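Long-range contacts in diaminobutyrate-pyruvate transaminase and L-2,4-diaminobutyrate decarboxylase (Vibrio parahaemolyticus, PDB 2QMA), which probably acts as a pyridoxal phosphate-dependent carbon-carbon lyase, the crystallised part being the C-terminal, glutamate decarboxylase-like domain of a longer protein that also carries an aminotransferase domain: residues A[326-331]-A[393-398]; A[108-113]-A[472-477]; A[292-297]-A[318-323]; A[331-336]-A[377-382]. One frame throughout, in Å; residues are numbered along the deposited sequence.

Overall arrangement
All four contacts are buried close to Lys325, the predicted attachment point of pyridoxal phosphate, which carries no cofactor in this structure. Interaction 3 pairs the two sheet strands that run up to this lysine, and the nearest side-chain atoms of Asp322 and Lys325 are about 3 Å apart. The loop after strand 318-322 serves interaction 1, centred about 15 Å from the centre of interaction 3, and its Tyr328 OH reaches Leu473 O of interaction 2 at 2.8 Å; those two centres are about 7 Å apart. Interaction 4 shares Ile331 with interaction 1 and rejoins the sheet through Ala335 N, 2.9 Å from Val321 O. Interactions 1, 2 and 4 also touch the second subunit.

Interaction 1 of 4, residues A[326-331]-A[393-398]; sequences LFYQTI and GDMYDH
Tyr396, on helix 389-411, reaches across to the loop 326-331 that follows the predicted cofactor lysine in this fold-type I domain of the pyridoxal-dependent decarboxylase family, and its phenol enters between Leu326 and Tyr328. Its hydroxyl donates to the backbone carbonyl of Leu326, with Tyr396 OH to Leu326 O at 2.6 Å. The donor stands above the carbonyl plane, 43° out of it, yet the accepting oxygen lies near the plane of the phenol ring, at its edge. With CG anti to the carbonyl carbon (chi1 -53°), the ring leaves the helix in a direction that brings its end, more than its base, to the loop.

The rest of the contact is apolar. Leu326 lies alongside the phenol and runs past it in the opposing sense, its CG 3.7 Å from Tyr396 CE1. Tyr328 passes the same ring on a similar antiparallel course, its CE2 3.9 Å from Tyr396 CE1. Tyr328 CE2 also meets selenomethionine Met395, 3.8 Å from its SE; the Met395 chain is extended beyond CG, and the selenium makes an oblique Met-aromatic contact, 58° off the ring normal. The hydroxyl of Tyr328 is bound to Leu473 O, so the ring is tethered at its far end, and Phe23 of the second subunit meets it edge-to-face.

Within the loop, Gln329 folds back on its own backbone, its NE2 donating to Phe327 O at 2.8 Å with Phe327 O in the plane of the Gln329 side-chain amide. The backbone of Phe327 also lies close to the phenol hydroxyl, with Phe327 CA 3.4 Å from Tyr396 OH.

Interaction 2 of 4, residues A[108-113]-A[472-477]; sequences HTPPLM and ILNPCL
Leu473 points a single methyl, CD1, at the backbone of His108 and Thr109, and this branch carries one half of the contact. Its CG is anti to the carbonyl carbon (chi1 -67°) and the chain continues extended, which takes CD1 to 3.8 Å from Thr109 CA. The same methyl lies 3.8 Å from Thr109 OG1, the two side chains crossing at about a right angle. The Thr109 hydroxyl is anchored from outside the two loops: OG1, anti to the backbone N at chi1 -152°, is hydrogen-bonded to the carbonyl of Lys325, the predicted cofactor lysine.

Pro110 makes the other half. Its ring offers CD to Leu473 CB at 4.2 Å and CG to Asn474 CB at 4.1 Å, so two neighbouring ring carbons meet two successive residues. Asn474 gives only its aliphatic base to the proline. Its amide is turned along its own chain, where OD1 accepts from Cys476 N at 2.8 Å, forming an Asx turn ahead of helix 479-495.

Two loops, one leading into helix 113-125 and the other out of strand 465-471, are thereby joined beside the second subunit, whose Asn126 binds His108 NE2 and Thr109 O. No hydrogen bond crosses between the loops themselves: the contact rests on van der Waals packing, while Thr109 OG1 and Asn474 OD1 are engaged with other partners.

Interaction 3 of 4, residues A[292-297]-A[318-323]; sequences HVDGAY and SISVDF
His292 and Ser318 are joined by a side-chain hydrogen bond, His292 ND1 to Ser318 OG at 2.7 Å, made at the edge of the imidazole near its plane. The two residues face each other on parallel neighbours, strands 290-295 and 318-322, in the central mixed sheet of the large domain characteristic of the fold-type I pyridoxal phosphate enzymes. Backbone bonds fix the register: Val293 N donates to Ser318 O at 2.8 Å and Ser320 N to Val293 O at 3.0 Å, followed by a more bent bond from Gly295 N to Ser320 O, its angle at the hydrogen 130°.

On the face bearing His292, Asp294 and Ser320, a water bridges Asp294 OD1 and Ser320 OG. The side-chain ends here are organised from outside, as Asn171 binds His292 NE2, Asp294 OD2 and Ser320 OG. Asp294, with CG anti to the backbone N (chi1 -179°), also accepts through OD1 from Ala296 N, an Asx turn. Asp322 forms a salt bridge with Lys325, the predicted cofactor lysine, so this strand pair borders the probable active site.

Packing fills in around these bonds. Val293 and Ile319 pair on the opposite face, Val293 CB to Ile319 CG1 at 4.2 Å. Further along, Ala296 rests against Asp322, with Ala296 O 3.3 Å from Asp322 CB.

Interaction 4 of 4, residues A[331-336]-A[377-382]; sequences ISCGAL and ALKVFM
Lys379 stretches from its helix to the backbone of Ser332, its NZ donating to Ser332 O at 2.7 Å, but this bond is doubtful in detail, because Ser332 O is placed too close to another atom of the model. CG stands anti to the carbonyl carbon (chi1 -58°) and the chain beyond it is fully extended, so the ammonium is delivered at full reach. One of the methylenes, CD, comes to 4.0 Å from Cys333 SG. The sulfur is placed for this by a chi1 of -164°, which sets it trans to its own amide nitrogen, and it sits against both helix residues: Val380 touches Cys333 SG with one branch, CG2, at 3.6 Å.

In this fold-type I pyridoxal phosphate enzyme, helix 377-386 packs beside the entry to strand 334-338, an antiparallel member of the central sheet of the large domain. Ser332 follows a cis peptide bond, which shapes the backbone just before that strand begins.

The outer shell concentrates on the buried ammonium. Glu119 and Asp376 form salt bridges with Lys379 NZ, and the carbonyl of Thr330 accepts from it as well; two carboxylates so close would be expected to favour the charged lysine. Asp376 also binds Ser332 OG through its other oxygen, linking Asp376, just ahead of segment 377-382, to the loop. Around the sulfur, Phe163 of strand 160-164 and Phe323 each touch both Cys333 and Val380. At the subunit interface, Arg374 of the second subunit donates through NE to Ile331 O.

Interaction 1 of 4, residues A[326-331]-A[393-398]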
# COMPACT_ATOMS: atom_id res chain seq x y z
N LEU A 326 2.03 16.71 -2.99
CA LEU A 326 1.62 17.98 -3.58
C LEU A 326 0.63 17.82 -4.74
O LEU A 326 0.05 18.81 -5.20
CB LEU A 326 2.89 18.71 -4.03
CG LEU A 326 3.02 20.22 -4.15
CD1 LEU A 326 2.40 21.03 -3.01
CD2 LEU A 326 4.52 20.55 -4.42
N PHE A 327 0.39 16.60 -5.19
CA PHE A 327 -0.70 16.36 -6.17
C PHE A 327 -2.09 16.19 -5.52
O PHE A 327 -3.10 15.99 -6.22
CB PHE A 327 -0.44 15.12 -7.01
CG PHE A 327 0.70 15.24 -8.03
CD1 PHE A 327 0.43 15.47 -9.39
CD2 PHE A 327 2.02 15.00 -7.64
CE1 PHE A 327 1.47 15.50 -10.35
CE2 PHE A 327 3.05 15.05 -8.56
CZ PHE A 327 2.78 15.28 -9.92
N TYR A 328 -2.13 16.24 -4.19
CA TYR A 328 -3.39 16.20 -3.41
C TYR A 328 -4.22 14.92 -3.47
O TYR A 328 -5.40 14.92 -3.09
CB TYR A 328 -4.27 17.37 -3.83
CG TYR A 328 -3.56 18.69 -3.78
CD1 TYR A 328 -3.17 19.25 -2.55
CD2 TYR A 328 -3.36 19.44 -4.94
CE1 TYR A 328 -2.55 20.50 -2.48
CE2 TYR A 328 -2.74 20.74 -4.88
CZ TYR A 328 -2.33 21.23 -3.64
OH TYR A 328 -1.72 22.46 -3.56
N GLN A 329 -3.63 13.83 -3.95
CA GLN A 329 -4.32 12.55 -3.98
C GLN A 329 -4.39 11.95 -2.57
O GLN A 329 -3.50 12.19 -1.76
CB GLN A 329 -3.62 11.58 -4.97
CG GLN A 329 -3.47 12.21 -6.38
CD GLN A 329 -4.81 12.74 -6.94
OE1 GLN A 329 -5.66 11.96 -7.37
NE2 GLN A 329 -5.01 14.05 -6.89
N THR A 330 -5.42 11.15 -2.29
CA THR A 330 -5.48 10.42 -1.03
C THR A 330 -4.35 9.34 -0.91
O THR A 330 -3.94 8.71 -1.91
CB THR A 330 -6.84 9.72 -0.84
OG1 THR A 330 -7.13 8.97 -2.00
CG2 THR A 330 -8.01 10.73 -0.58
N ILE A 331 -3.86 9.15 0.30
CA ILE A 331 -2.93 8.02 0.55
C ILE A 331 -3.60 6.68 0.25
O ILE A 331 -4.75 6.53 0.62
CB ILE A 331 -2.43 8.05 2.01
CG1 ILE A 331 -1.67 9.36 2.28
CG2 ILE A 331 -1.58 6.80 2.35
CD1 ILE A 331 -1.83 9.82 3.74
N GLY A 393 -0.63 23.13 -11.85
CA GLY A 393 0.52 23.99 -12.08
C GLY A 393 0.30 25.37 -11.50
O GLY A 393 1.16 25.91 -10.77
N ASP A 394 -0.86 25.93 -11.78
CA ASP A 394 -1.23 27.27 -11.25
C ASP A 394 -1.25 27.31 -9.70
O ASP A 394 -0.80 28.29 -9.09
CB ASP A 394 -2.56 27.75 -11.82
CG ASP A 394 -2.53 28.01 -13.33
OD1 ASP A 394 -1.47 28.01 -13.99
OD2 ASP A 394 -3.63 28.21 -13.87
N MSE A 395 -1.77 26.24 -9.08
CA MSE A 395 -1.75 26.13 -7.62
C MSE A 395 -0.33 26.19 -7.08
O MSE A 395 -0.06 26.82 -6.05
CB MSE A 395 -2.46 24.84 -7.15
CG MSE A 395 -3.96 24.79 -7.52
SE MSE A 395 -4.81 23.17 -7.02
CE MSE A 395 -6.42 23.28 -8.06
N TYR A 396 0.59 25.53 -7.77
CA TYR A 396 1.98 25.43 -7.28
C TYR A 396 2.68 26.76 -7.43
O TYR A 396 3.41 27.15 -6.52
CB TYR A 396 2.77 24.30 -7.98
CG TYR A 396 2.08 22.96 -7.92
CD1 TYR A 396 1.32 22.60 -6.82
CD2 TYR A 396 2.17 22.06 -8.99
CE1 TYR A 396 0.63 21.38 -6.77
CE2 TYR A 396 1.51 20.81 -8.95
CZ TYR A 396 0.74 20.47 -7.84
OH TYR A 396 0.09 19.24 -7.80
N ASP A 397 2.46 27.45 -8.55
CA ASP A 397 2.96 28.84 -8.75
C ASP A 397 2.52 29.71 -7.56
O ASP A 397 3.31 30.43 -6.96
CB ASP A 397 2.43 29.43 -10.06
CG ASP A 397 3.01 28.72 -11.30
OD1 ASP A 397 3.98 27.91 -11.15
OD2 ASP A 397 2.52 28.97 -12.42
N HIS A 398 1.24 29.61 -7.23
CA HIS A 398 0.66 30.30 -6.06
C HIS A 398 1.35 29.98 -4.73
O HIS A 398 1.67 30.89 -3.92
CB HIS A 398 -0.82 29.96 -5.95
CG HIS A 398 -1.42 30.42 -4.67
ND1 HIS A 398 -1.69 29.58 -3.61
CD2 HIS A 398 -1.71 31.67 -4.24
CE1 HIS A 398 -2.18 30.28 -2.61
NE2 HIS A 398 -2.21 31.56 -2.96

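Interaction 2 of 4, residues A[108-113]-A[472-477]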
# COMPACT_ATOMS: atom_id res chain seq x y z
N HIS A 108 1.45 16.20 4.35
CA HIS A 108 0.23 15.48 4.65
C HIS A 108 -0.88 16.33 4.05
O HIS A 108 -1.23 17.37 4.59
CB HIS A 108 0.06 15.34 6.16
CG HIS A 108 -1.18 14.61 6.57
ND1 HIS A 108 -1.79 14.80 7.80
CD2 HIS A 108 -1.94 13.70 5.91
CE1 HIS A 108 -2.86 14.02 7.88
NE2 HIS A 108 -2.97 13.34 6.75
N THR A 109 -1.42 15.86 2.92
CA THR A 109 -2.15 16.69 1.98
C THR A 109 -3.67 16.71 2.21
O THR A 109 -4.29 15.66 2.51
CB THR A 109 -1.75 16.29 0.50
OG1 THR A 109 -1.88 17.40 -0.38
CG2 THR A 109 -2.52 15.08 -0.03
N PRO A 110 -4.28 17.90 2.08
CA PRO A 110 -5.74 17.91 2.06
C PRO A 110 -6.19 17.31 0.70
O PRO A 110 -5.68 17.70 -0.37
CB PRO A 110 -6.09 19.41 2.21
CG PRO A 110 -4.90 20.15 1.60
CD PRO A 110 -3.69 19.25 1.93
N PRO A 111 -7.06 16.29 0.75
CA PRO A 111 -7.43 15.51 -0.45
C PRO A 111 -8.29 16.25 -1.47
O PRO A 111 -9.26 16.91 -1.13
CB PRO A 111 -8.18 14.29 0.13
CG PRO A 111 -8.71 14.79 1.43
CD PRO A 111 -7.72 15.80 1.97
N LEU A 112 -7.89 16.13 -2.73
CA LEU A 112 -8.62 16.66 -3.83
C LEU A 112 -9.91 15.89 -4.00
O LEU A 112 -9.95 14.67 -3.91
CB LEU A 112 -7.80 16.56 -5.12
CG LEU A 112 -7.16 17.84 -5.73
CD1 LEU A 112 -6.78 17.55 -7.18
CD2 LEU A 112 -7.98 19.14 -5.59
N MSE A 113 -10.96 16.61 -4.30
CA MSE A 113 -12.27 16.00 -4.48
C MSE A 113 -12.29 14.84 -5.48
O MSE A 113 -12.91 13.81 -5.20
CB MSE A 113 -13.30 17.06 -4.89
CG MSE A 113 -14.73 16.60 -4.67
SE MSE A 113 -15.11 16.56 -2.78
CE MSE A 113 -15.25 18.51 -2.50
N ILE A 472 3.30 24.49 3.65
CA ILE A 472 2.12 25.05 3.01
C ILE A 472 1.67 24.21 1.81
O ILE A 472 2.39 24.09 0.79
CB ILE A 472 2.32 26.52 2.57
CG1 ILE A 472 2.90 27.36 3.73
CG2 ILE A 472 0.96 27.10 2.05
CD1 ILE A 472 3.59 28.69 3.27
N LEU A 473 0.51 23.60 1.92
CA LEU A 473 0.02 22.76 0.83
C LEU A 473 -1.30 23.21 0.30
O LEU A 473 -1.53 23.21 -0.90
CB LEU A 473 -0.09 21.28 1.22
CG LEU A 473 1.17 20.46 1.54
CD1 LEU A 473 0.82 18.99 1.85
CD2 LEU A 473 2.24 20.57 0.42
N ASN A 474 -2.20 23.57 1.20
CA ASN A 474 -3.54 24.00 0.81
C ASN A 474 -3.42 25.27 -0.06
O ASN A 474 -2.86 26.27 0.40
CB ASN A 474 -4.38 24.23 2.06
CG ASN A 474 -5.83 24.53 1.76
OD1 ASN A 474 -6.19 24.98 0.65
ND2 ASN A 474 -6.69 24.30 2.75
N PRO A 475 -3.91 25.22 -1.32
CA PRO A 475 -3.76 26.38 -2.21
C PRO A 475 -4.82 27.46 -1.98
O PRO A 475 -4.87 28.46 -2.71
CB PRO A 475 -3.84 25.75 -3.61
CG PRO A 475 -4.82 24.59 -3.43
CD PRO A 475 -4.63 24.12 -1.99
N CYS A 476 -5.65 27.26 -0.94
CA CYS A 476 -6.85 28.11 -0.72
C CYS A 476 -6.74 29.03 0.50
O CYS A 476 -7.71 29.66 0.89
CB CYS A 476 -8.09 27.19 -0.59
SG CYS A 476 -8.53 26.35 -2.12
N LEU A 477 -5.56 29.09 1.09
CA LEU A 477 -5.24 29.94 2.23
C LEU A 477 -4.98 31.39 1.83
O LEU A 477 -4.53 31.65 0.73
CB LEU A 477 -3.98 29.39 2.92
CG LEU A 477 -4.01 27.92 3.37
CD1 LEU A 477 -2.63 27.50 3.93
CD2 LEU A 477 -5.11 27.63 4.38

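Interaction 3 of 4, residues A[292-297]-A[318-323]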
# COMPACT_ATOMS: atom_id res chain seq x y z
N HIS A 292 19.01 8.18 -9.07
CA HIS A 292 17.62 8.05 -8.63
C HIS A 292 17.18 9.43 -8.17
O HIS A 292 17.85 10.04 -7.30
CB HIS A 292 17.46 6.97 -7.52
CG HIS A 292 16.08 6.99 -6.91
ND1 HIS A 292 14.97 6.49 -7.55
CD2 HIS A 292 15.63 7.50 -5.72
CE1 HIS A 292 13.89 6.69 -6.81
NE2 HIS A 292 14.27 7.26 -5.68
N VAL A 293 16.07 9.92 -8.72
CA VAL A 293 15.54 11.24 -8.28
C VAL A 293 14.42 11.03 -7.26
O VAL A 293 13.40 10.44 -7.58
CB VAL A 293 15.06 12.13 -9.45
CG1 VAL A 293 14.36 13.42 -8.84
CG2 VAL A 293 16.24 12.50 -10.36
N ASP A 294 14.61 11.49 -6.02
CA ASP A 294 13.53 11.42 -5.06
C ASP A 294 12.66 12.69 -5.24
O ASP A 294 12.93 13.76 -4.64
CB ASP A 294 14.06 11.27 -3.63
CG ASP A 294 12.93 11.18 -2.56
OD1 ASP A 294 11.74 11.30 -2.92
OD2 ASP A 294 13.26 11.02 -1.35
N GLY A 295 11.60 12.58 -6.03
CA GLY A 295 10.76 13.76 -6.19
C GLY A 295 9.46 13.68 -5.45
O GLY A 295 8.49 14.27 -5.91
N ALA A 296 9.45 12.97 -4.32
CA ALA A 296 8.23 12.74 -3.54
C ALA A 296 7.54 14.08 -3.25
O ALA A 296 6.34 14.20 -3.49
CB ALA A 296 8.51 11.91 -2.26
N TYR A 297 8.30 15.09 -2.83
CA TYR A 297 7.80 16.44 -2.62
C TYR A 297 7.71 17.31 -3.91
O TYR A 297 6.61 17.60 -4.39
CB TYR A 297 8.63 17.10 -1.51
CG TYR A 297 8.23 18.51 -1.07
CD1 TYR A 297 7.04 19.15 -1.52
CD2 TYR A 297 9.05 19.21 -0.16
CE1 TYR A 297 6.70 20.46 -1.08
CE2 TYR A 297 8.71 20.50 0.28
CZ TYR A 297 7.55 21.12 -0.19
OH TYR A 297 7.29 22.38 0.29
N SER A 318 15.90 6.51 -12.48
CA SER A 318 14.61 6.26 -11.85
C SER A 318 14.13 7.52 -11.14
O SER A 318 14.97 8.34 -10.71
CB SER A 318 14.70 5.09 -10.86
OG SER A 318 15.70 5.30 -9.87
N ILE A 319 12.81 7.67 -11.03
CA ILE A 319 12.19 8.82 -10.38
C ILE A 319 11.03 8.35 -9.53
O ILE A 319 10.13 7.65 -10.03
CB ILE A 319 11.62 9.80 -11.39
CG1 ILE A 319 12.71 10.31 -12.39
CG2 ILE A 319 10.89 10.97 -10.69
CD1 ILE A 319 12.10 10.92 -13.62
N SER A 320 11.05 8.74 -8.26
CA SER A 320 9.85 8.55 -7.46
C SER A 320 8.98 9.82 -7.38
O SER A 320 9.47 10.95 -7.28
CB SER A 320 10.09 7.87 -6.16
OG SER A 320 10.95 8.56 -5.32
N VAL A 321 7.69 9.60 -7.53
CA VAL A 321 6.67 10.66 -7.61
C VAL A 321 5.61 10.28 -6.55
O VAL A 321 5.12 9.15 -6.55
CB VAL A 321 5.97 10.70 -9.02
CG1 VAL A 321 4.98 11.86 -9.08
CG2 VAL A 321 6.98 10.76 -10.17
N ASP A 322 5.34 11.18 -5.61
CA ASP A 322 4.29 10.95 -4.61
C ASP A 322 3.10 11.83 -4.87
O ASP A 322 3.18 13.02 -4.59
CB ASP A 322 4.80 11.25 -3.21
CG ASP A 322 4.91 10.02 -2.37
OD1 ASP A 322 4.66 8.93 -2.94
OD2 ASP A 322 5.27 10.13 -1.17
N PHE A 323 2.02 11.25 -5.40
CA PHE A 323 0.81 12.01 -5.68
C PHE A 323 0.05 12.40 -4.42
O PHE A 323 -0.71 13.37 -4.42
CB PHE A 323 -0.10 11.22 -6.60
CG PHE A 323 0.55 10.83 -7.89
CD1 PHE A 323 0.76 11.77 -8.89
CD2 PHE A 323 0.96 9.51 -8.09
CE1 PHE A 323 1.38 11.41 -10.07
CE2 PHE A 323 1.58 9.12 -9.26
CZ PHE A 323 1.79 10.07 -10.27
O HOH W 1 10.20 9.22 -2.65
O HOH W 2 6.18 14.06 -6.58

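Interaction 4 of 4, residues A[331-336]-A[377-382]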
# COMPACT_ATOMS: atom_id res chain seq x y z
N ILE A 331 -3.86 9.15 0.30
CA ILE A 331 -2.93 8.02 0.55
C ILE A 331 -3.60 6.68 0.25
O ILE A 331 -4.75 6.53 0.62
CB ILE A 331 -2.43 8.05 2.01
CG1 ILE A 331 -1.67 9.36 2.28
CG2 ILE A 331 -1.58 6.80 2.35
CD1 ILE A 331 -1.83 9.82 3.74
N SER A 332 -2.97 5.71 -0.44
CA SER A 332 -1.66 5.78 -1.12
C SER A 332 -1.82 6.17 -2.58
O SER A 332 -2.84 5.85 -3.23
CB SER A 332 -1.01 4.39 -1.10
OG SER A 332 -2.01 3.40 -1.41
N CYS A 333 -0.80 6.83 -3.12
CA CYS A 333 -0.82 7.14 -4.54
C CYS A 333 0.60 7.59 -4.83
O CYS A 333 0.94 8.75 -4.58
CB CYS A 333 -1.84 8.22 -4.85
SG CYS A 333 -2.29 8.37 -6.61
N GLY A 334 1.44 6.68 -5.31
CA GLY A 334 2.80 7.06 -5.74
C GLY A 334 3.20 6.23 -6.94
O GLY A 334 2.51 5.28 -7.28
N ALA A 335 4.30 6.56 -7.60
CA ALA A 335 4.78 5.68 -8.71
C ALA A 335 6.28 5.77 -8.76
O ALA A 335 6.87 6.72 -8.24
CB ALA A 335 4.24 6.14 -10.03
N LEU A 336 6.87 4.81 -9.42
CA LEU A 336 8.26 4.84 -9.74
C LEU A 336 8.37 4.79 -11.24
O LEU A 336 7.89 3.84 -11.88
CB LEU A 336 8.94 3.63 -9.17
CG LEU A 336 10.46 3.67 -9.48
CD1 LEU A 336 11.20 4.62 -8.47
CD2 LEU A 336 11.01 2.28 -9.50
N ALA A 377 -4.33 4.34 -9.26
CA ALA A 377 -4.06 5.14 -10.46
C ALA A 377 -5.36 5.82 -10.90
O ALA A 377 -5.33 6.81 -11.66
CB ALA A 377 -3.50 4.27 -11.56
N LEU A 378 -6.50 5.31 -10.41
CA LEU A 378 -7.82 5.88 -10.81
C LEU A 378 -7.90 7.32 -10.32
O LEU A 378 -8.39 8.19 -11.04
CB LEU A 378 -9.03 5.04 -10.34
CG LEU A 378 -10.44 5.59 -10.74
CD1 LEU A 378 -10.67 5.53 -12.25
CD2 LEU A 378 -11.63 4.89 -10.00
N LYS A 379 -7.34 7.57 -9.13
CA LYS A 379 -7.30 8.90 -8.55
C LYS A 379 -6.66 9.90 -9.54
O LYS A 379 -7.27 10.93 -9.82
CB LYS A 379 -6.50 8.91 -7.25
CG LYS A 379 -7.04 7.97 -6.18
CD LYS A 379 -5.95 7.77 -5.10
CE LYS A 379 -6.28 6.63 -4.24
NZ LYS A 379 -5.42 6.61 -3.02
N VAL A 380 -5.46 9.59 -10.05
CA VAL A 380 -4.77 10.52 -10.95
C VAL A 380 -5.55 10.60 -12.27
O VAL A 380 -5.67 11.68 -12.88
CB VAL A 380 -3.30 10.12 -11.21
CG1 VAL A 380 -2.60 11.17 -12.08
CG2 VAL A 380 -2.52 9.89 -9.90
N PHE A 381 -6.06 9.46 -12.75
CA PHE A 381 -6.78 9.41 -14.03
C PHE A 381 -7.97 10.36 -13.96
O PHE A 381 -8.18 11.17 -14.88
CB PHE A 381 -7.18 7.95 -14.34
CG PHE A 381 -7.95 7.75 -15.62
CD1 PHE A 381 -7.30 7.76 -16.85
CD2 PHE A 381 -9.31 7.46 -15.59
CE1 PHE A 381 -7.99 7.49 -18.03
CE2 PHE A 381 -10.00 7.21 -16.78
CZ PHE A 381 -9.34 7.22 -17.98
N MSE A 382 -8.72 10.31 -12.86
CA MSE A 382 -9.88 11.21 -12.67
C MSE A 382 -9.47 12.66 -12.41
O MSE A 382 -10.04 13.59 -13.01
CB MSE A 382 -10.82 10.70 -11.57
CG MSE A 382 -11.34 9.30 -11.91
SE MSE A 382 -12.78 8.63 -10.81
CE MSE A 382 -13.92 10.22 -10.82